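Local structure of rubber oxygenase (Streptomyces sp., 5O1L) at residues V75-L89 and G92-R105. The protein cleaves poly(cis-1,4-isoprene) of natural and synthetic rubber by adding dioxygen across its double bonds, using one non-covalently bound b-type heme. Numbering follows the deposited sequence. Where two conformers were deposited one is given.
Sequences VNALLKQWTRNDQAL and GLPGDLREFMEHAR
Leu89 and Arg98 touch with their CA atoms 7.8 Å apart, and the backbones come closer, 6.6 Å, between Val75 CA and Leu93 CA; the chain leaves helix 72-79 through a type I turn from Leu79 to Trp82, makes another from Arg84 to Gln87, then enters helix 95-104, with Pro94 at its N-cap position. Val75 CG1 and Leu97 CD2 meet tip to tip at 3.6 Å, while Leu93 CD2 lies against Leu78 CD1 and Leu79 CD2. Bent at chi3 (76°), Met101 turns its CE in among Leu79, Leu89 and Trp82, 3.4 Å from Trp82 CZ3. Leu89 CD2 sits over the centre of one indole face. Just past helix 95-104, Arg105 NH1 and NH2 both grip Gln87 O in the guanidinium plane, NH2 at 2.9 Å from that oxygen; Trp82 NE1, above the carbonyl plane, is its third donor. The indole edge at Trp82 CZ2 abuts the guanidinium face, the planes 76° apart, and Glu102 OE2 forms a salt bridge with Arg105 NH1. An alanine at Arg105 is likely to leave Gln87 O with the indole N-H alone of these three donors and Glu102 without its cation. Two short helices and their joining loop thus pack together in a mainly helical, strand-free heme protein, away from the heme pocket.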
loop_
_atom_site.group_PDB
_atom_site.type_symbol
_atom_site.label_atom_id
_atom_site.label_comp_id
_atom_site.label_asym_id
_atom_site.label_seq_id
_atom_site.Cartn_x
_atom_site.Cartn_y
_atom_site.Cartn_z
ATOM N N VAL A 75 -0.430 25.438 6.761
ATOM C CA VAL A 75 0.475 24.346 6.418
ATOM C C VAL A 75 0.040 23.647 5.164
ATOM O O VAL A 75 0.873 23.388 4.303
ATOM C CB VAL A 75 0.633 23.344 7.591
ATOM C CG1 VAL A 75 1.398 22.091 7.118
ATOM C CG2 VAL A 75 1.405 23.943 8.704
ATOM N N ASN A 76 -1.233 23.334 4.980
ATOM C CA ASN A 76 -1.629 22.687 3.718
ATOM C C ASN A 76 -1.331 23.557 2.539
ATOM O O ASN A 76 -0.916 23.104 1.508
ATOM C CB ASN A 76 -3.050 22.219 3.743
ATOM C CG ASN A 76 -3.228 20.939 4.555
ATOM O OD1 ASN A 76 -2.245 20.169 4.763
ATOM N ND2 ASN A 76 -4.440 20.721 5.049
ATOM N N ALA A 77 -1.611 24.860 2.667
ATOM C CA ALA A 77 -1.355 25.743 1.548
ATOM C C ALA A 77 0.138 25.895 1.221
ATOM O O ALA A 77 0.491 26.018 0.094
ATOM C CB ALA A 77 -1.972 27.113 1.870
ATOM N N LEU A 78 0.991 25.862 2.236
ATOM C CA LEU A 78 2.452 25.863 2.017
ATOM C C LEU A 78 2.916 24.578 1.396
ATOM O O LEU A 78 3.642 24.568 0.415
ATOM C CB LEU A 78 3.155 26.089 3.330
ATOM C CG LEU A 78 3.055 27.499 3.844
ATOM C CD1 LEU A 78 3.393 27.519 5.326
ATOM C CD2 LEU A 78 3.960 28.391 2.978
ATOM N N LEU A 79 2.417 23.467 1.904
ATOM C CA LEU A 79 2.887 22.168 1.408
ATOM C C LEU A 79 2.403 21.813 0.045
ATOM O O LEU A 79 3.037 21.012 -0.642
ATOM C CB LEU A 79 2.607 21.086 2.416
ATOM C CG LEU A 79 3.562 21.306 3.632
ATOM C CD1 LEU A 79 3.389 20.147 4.560
ATOM C CD2 LEU A 79 5.056 21.536 3.354
ATOM N N LYS A 80 1.355 22.461 -0.411
ATOM C CA LYS A 80 0.882 22.287 -1.765
ATOM C C LYS A 80 1.973 22.620 -2.747
ATOM O O LYS A 80 2.006 22.063 -3.804
ATOM C CB LYS A 80 -0.342 23.196 -2.045
ATOM C CG LYS A 80 -1.451 22.587 -2.858
ATOM C CD LYS A 80 -2.711 23.439 -2.750
ATOM C CE LYS A 80 -2.523 24.770 -3.489
ATOM N NZ LYS A 80 -3.808 25.362 -3.982
ATOM N N GLN A 81 2.871 23.532 -2.377
ATOM C CA GLN A 81 3.968 23.972 -3.208
ATOM C C GLN A 81 5.183 23.035 -3.213
ATOM O O GLN A 81 6.056 23.224 -4.005
ATOM C CB GLN A 81 4.466 25.361 -2.738
ATOM C CG GLN A 81 3.390 26.451 -2.758
ATOM C CD GLN A 81 3.950 27.776 -2.219
ATOM O OE1 GLN A 81 4.131 27.948 -1.003
ATOM N NE2 GLN A 81 4.181 28.737 -3.103
ATOM N N TRP A 82 5.218 22.063 -2.333
ATOM C CA TRP A 82 6.349 21.142 -2.191
ATOM C C TRP A 82 6.007 19.845 -2.920
ATOM O O TRP A 82 5.188 19.124 -2.456
ATOM C CB TRP A 82 6.632 20.910 -0.691
ATOM C CG TRP A 82 7.914 20.121 -0.480
ATOM C CD1 TRP A 82 9.123 20.400 -1.039
ATOM C CD2 TRP A 82 8.088 18.931 0.315
ATOM N NE1 TRP A 82 10.061 19.470 -0.642
ATOM C CE2 TRP A 82 9.449 18.550 0.184
ATOM C CE3 TRP A 82 7.276 18.216 1.154
ATOM C CZ2 TRP A 82 9.971 17.457 0.842
ATOM C CZ3 TRP A 82 7.797 17.101 1.784
ATOM C CH2 TRP A 82 9.133 16.736 1.634
ATOM N N THR A 83 6.535 19.663 -4.107
ATOM C CA THR A 83 6.068 18.612 -5.017
ATOM C C THR A 83 7.164 17.715 -5.546
ATOM O O THR A 83 6.813 16.671 -6.040
ATOM C CB THR A 83 5.307 19.172 -6.203
ATOM O OG1 THR A 83 6.214 19.919 -7.019
ATOM C CG2 THR A 83 4.179 20.056 -5.738
ATOM N N ARG A 84 8.418 18.038 -5.396
ATOM C CA ARG A 84 9.465 17.228 -6.005
ATOM C C ARG A 84 10.561 16.944 -4.997
ATOM O O ARG A 84 10.838 17.702 -4.060
ATOM C CB ARG A 84 10.173 17.982 -7.165
ATOM C CG ARG A 84 9.526 18.237 -8.499
ATOM C CD ARG A 84 10.546 19.042 -9.354
ATOM N NE ARG A 84 11.863 18.393 -9.485
ATOM C CZ ARG A 84 12.705 18.635 -10.487
ATOM N NH1 ARG A 84 12.432 19.618 -11.345
ATOM N NH2 ARG A 84 13.875 18.009 -10.529
ATOM N N ASN A 85 11.194 15.772 -5.146
ATOM C CA ASN A 85 12.158 15.281 -4.211
ATOM C C ASN A 85 13.361 16.211 -3.960
ATOM O O ASN A 85 13.857 16.229 -2.885
ATOM C CB ASN A 85 12.710 13.909 -4.711
ATOM C CG ASN A 85 11.714 12.775 -4.598
ATOM O OD1 ASN A 85 10.729 12.807 -3.887
ATOM N ND2 ASN A 85 12.047 11.697 -5.313
ATOM N N ASP A 86 13.773 16.926 -4.999
ATOM C CA ASP A 86 14.971 17.777 -4.846
ATOM C C ASP A 86 14.595 19.202 -4.442
ATOM O O ASP A 86 15.489 20.021 -4.369
ATOM C CB ASP A 86 15.760 17.790 -6.149
ATOM C CG ASP A 86 15.019 18.456 -7.296
ATOM O OD1 ASP A 86 13.819 18.838 -7.158
ATOM O OD2 ASP A 86 15.616 18.562 -8.431
ATOM N N GLN A 87 13.319 19.482 -4.157
ATOM C CA GLN A 87 12.928 20.870 -3.895
ATOM C C GLN A 87 13.175 21.264 -2.471
ATOM O O GLN A 87 12.900 20.537 -1.523
ATOM C CB GLN A 87 11.477 20.983 -4.189
ATOM C CG GLN A 87 10.883 22.364 -4.217
ATOM C CD GLN A 87 9.391 22.274 -4.451
ATOM O OE1 GLN A 87 8.805 21.217 -4.950
ATOM N NE2 GLN A 87 8.724 23.403 -4.071
ATOM N N ALA A 88 13.567 22.534 -2.246
ATOM C CA ALA A 88 13.662 23.058 -0.901
ATOM C C ALA A 88 12.260 23.166 -0.270
ATOM O O ALA A 88 11.278 23.349 -0.974
ATOM C CB ALA A 88 14.298 24.439 -0.946
ATOM N N LEU A 89 12.179 23.031 1.042
ATOM C CA LEU A 89 10.900 23.185 1.716
ATOM C C LEU A 89 10.443 24.621 1.518
ATOM O O LEU A 89 11.248 25.532 1.481
ATOM C CB LEU A 89 10.993 22.923 3.180
ATOM C CG LEU A 89 11.258 21.493 3.581
ATOM C CD1 LEU A 89 11.492 21.435 5.092
ATOM C CD2 LEU A 89 10.075 20.590 3.203
ATOM N N GLY A 92 8.291 29.604 5.587
ATOM C CA GLY A 92 7.086 29.941 6.343
ATOM C C GLY A 92 6.434 28.873 7.151
ATOM O O GLY A 92 5.418 29.086 7.799
ATOM N N LEU A 93 6.964 27.643 7.069
ATOM C CA LEU A 93 6.456 26.611 7.955
ATOM C C LEU A 93 6.737 26.894 9.412
ATOM O O LEU A 93 7.773 27.460 9.718
ATOM C CB LEU A 93 7.154 25.277 7.578
ATOM C CG LEU A 93 6.776 24.708 6.216
ATOM C CD1 LEU A 93 7.742 23.555 5.952
ATOM C CD2 LEU A 93 5.329 24.242 6.175
ATOM N N PRO A 94 5.864 26.425 10.319
ATOM C CA PRO A 94 6.181 26.465 11.747
ATOM C C PRO A 94 7.480 25.727 11.997
ATOM O O PRO A 94 7.758 24.704 11.324
ATOM C CB PRO A 94 5.074 25.660 12.422
ATOM C CG PRO A 94 4.075 25.349 11.352
ATOM C CD PRO A 94 4.614 25.682 10.038
ATOM N N GLY A 95 8.304 26.252 12.885
ATOM C CA GLY A 95 9.667 25.746 13.074
ATOM C C GLY A 95 9.783 24.289 13.442
ATOM O O GLY A 95 10.690 23.640 12.955
ATOM N N ASP A 96 8.919 23.820 14.323
ATOM C CA ASP A 96 8.950 22.413 14.752
ATOM C C ASP A 96 8.630 21.493 13.573
ATOM O O ASP A 96 9.300 20.458 13.404
ATOM C CB ASP A 96 8.039 22.111 15.960
ATOM C CG ASP A 96 6.571 22.630 15.831
ATOM O OD1 ASP A 96 6.102 23.260 14.799
ATOM O OD2 ASP A 96 5.821 22.362 16.836
ATOM N N LEU A 97 7.671 21.881 12.748
ATOM C CA LEU A 97 7.351 21.082 11.566
ATOM C C LEU A 97 8.460 21.177 10.562
ATOM O O LEU A 97 8.855 20.168 9.921
ATOM C CB LEU A 97 6.025 21.559 10.991
ATOM C CG LEU A 97 5.544 20.769 9.778
ATOM C CD1 LEU A 97 5.258 19.332 10.163
ATOM C CD2 LEU A 97 4.297 21.378 9.184
ATOM N N ARG A 98 9.035 22.336 10.315
ATOM C CA ARG A 98 10.161 22.436 9.403
ATOM C C ARG A 98 11.309 21.491 9.810
ATOM O O ARG A 98 11.819 20.727 8.963
ATOM C CB ARG A 98 10.704 23.861 9.306
ATOM C CG ARG A 98 11.865 23.947 8.314
ATOM C CD ARG A 98 12.454 25.336 8.080
ATOM N NE ARG A 98 12.555 26.144 9.278
ATOM C CZ ARG A 98 13.411 26.032 10.298
ATOM N NH1 ARG A 98 14.328 25.061 10.377
ATOM N NH2 ARG A 98 13.328 26.934 11.278
ATOM N N GLU A 99 11.642 21.499 11.076
ATOM C CA GLU A 99 12.726 20.660 11.569
ATOM C C GLU A 99 12.379 19.175 11.358
ATOM O O GLU A 99 13.234 18.422 10.887
ATOM C CB GLU A 99 12.968 20.944 13.053
ATOM C CG GLU A 99 13.978 20.119 13.792
ATOM C CD GLU A 99 14.205 20.691 15.190
ATOM O OE1 GLU A 99 13.422 20.383 16.121
ATOM O OE2 GLU A 99 15.128 21.519 15.320
ATOM N N PHE A 100 11.144 18.812 11.685
ATOM C CA PHE A 100 10.676 17.421 11.451
ATOM C C PHE A 100 10.847 17.077 10.002
ATOM O O PHE A 100 11.369 15.967 9.674
ATOM C CB PHE A 100 9.248 17.209 11.914
ATOM C CG PHE A 100 8.661 15.917 11.412
ATOM C CD1 PHE A 100 9.056 14.734 12.038
ATOM C CD2 PHE A 100 7.862 15.868 10.253
ATOM C CE1 PHE A 100 8.608 13.546 11.534
ATOM C CE2 PHE A 100 7.471 14.630 9.752
ATOM C CZ PHE A 100 7.834 13.501 10.429
ATOM N N MET A 101 10.397 17.908 9.090
ATOM C CA MET A 101 10.384 17.569 7.662
ATOM C C MET A 101 11.774 17.470 7.092
ATOM O O MET A 101 12.051 16.604 6.240
ATOM C CB MET A 101 9.540 18.586 6.837
ATOM C CG MET A 101 8.099 18.453 7.175
ATOM S SD MET A 101 7.044 19.617 6.265
ATOM C CE MET A 101 7.096 18.748 4.693
ATOM N N GLU A 102 12.670 18.323 7.569
ATOM C CA GLU A 102 14.051 18.300 7.080
ATOM C C GLU A 102 14.721 16.959 7.462
ATOM O O GLU A 102 15.518 16.440 6.696
ATOM C CB GLU A 102 14.839 19.538 7.603
ATOM C CG GLU A 102 14.799 20.703 6.589
ATOM C CD GLU A 102 15.389 20.287 5.188
ATOM O OE1 GLU A 102 16.553 19.786 5.195
ATOM O OE2 GLU A 102 14.737 20.379 4.051
ATOM N N HIS A 103 14.394 16.449 8.641
ATOM C CA HIS A 103 14.896 15.161 9.071
ATOM C C HIS A 103 14.201 14.002 8.342
ATOM O O HIS A 103 14.868 13.063 7.862
ATOM C CB HIS A 103 14.665 15.064 10.578
ATOM C CG HIS A 103 15.251 13.839 11.201
ATOM N ND1 HIS A 103 16.605 13.578 11.169
ATOM C CD2 HIS A 103 14.679 12.815 11.883
ATOM C CE1 HIS A 103 16.851 12.446 11.803
ATOM N NE2 HIS A 103 15.699 11.963 12.246
ATOM N N ALA A 104 12.873 14.116 8.210
ATOM C CA ALA A 104 12.097 13.038 7.615
ATOM C C ALA A 104 12.360 12.839 6.150
ATOM O O ALA A 104 12.153 11.704 5.639
ATOM C CB ALA A 104 10.641 13.304 7.852
ATOM N N ARG A 105 12.857 13.840 5.435
ATOM C CA ARG A 105 13.098 13.696 4.036
ATOM C C ARG A 105 14.435 12.996 3.687
ATOM O O ARG A 105 14.700 12.711 2.549
ATOM C CB ARG A 105 12.947 15.059 3.341
ATOM C CG ARG A 105 14.184 15.906 3.628
ATOM C CD ARG A 105 14.141 17.301 3.018
ATOM N NE ARG A 105 13.974 17.222 1.576
ATOM C CZ ARG A 105 13.673 18.197 0.747
ATOM N NH1 ARG A 105 13.466 19.431 1.205
ATOM N NH2 ARG A 105 13.515 17.906 -0.512
HETATM O O HOH W 1 14.625 22.981 2.535
#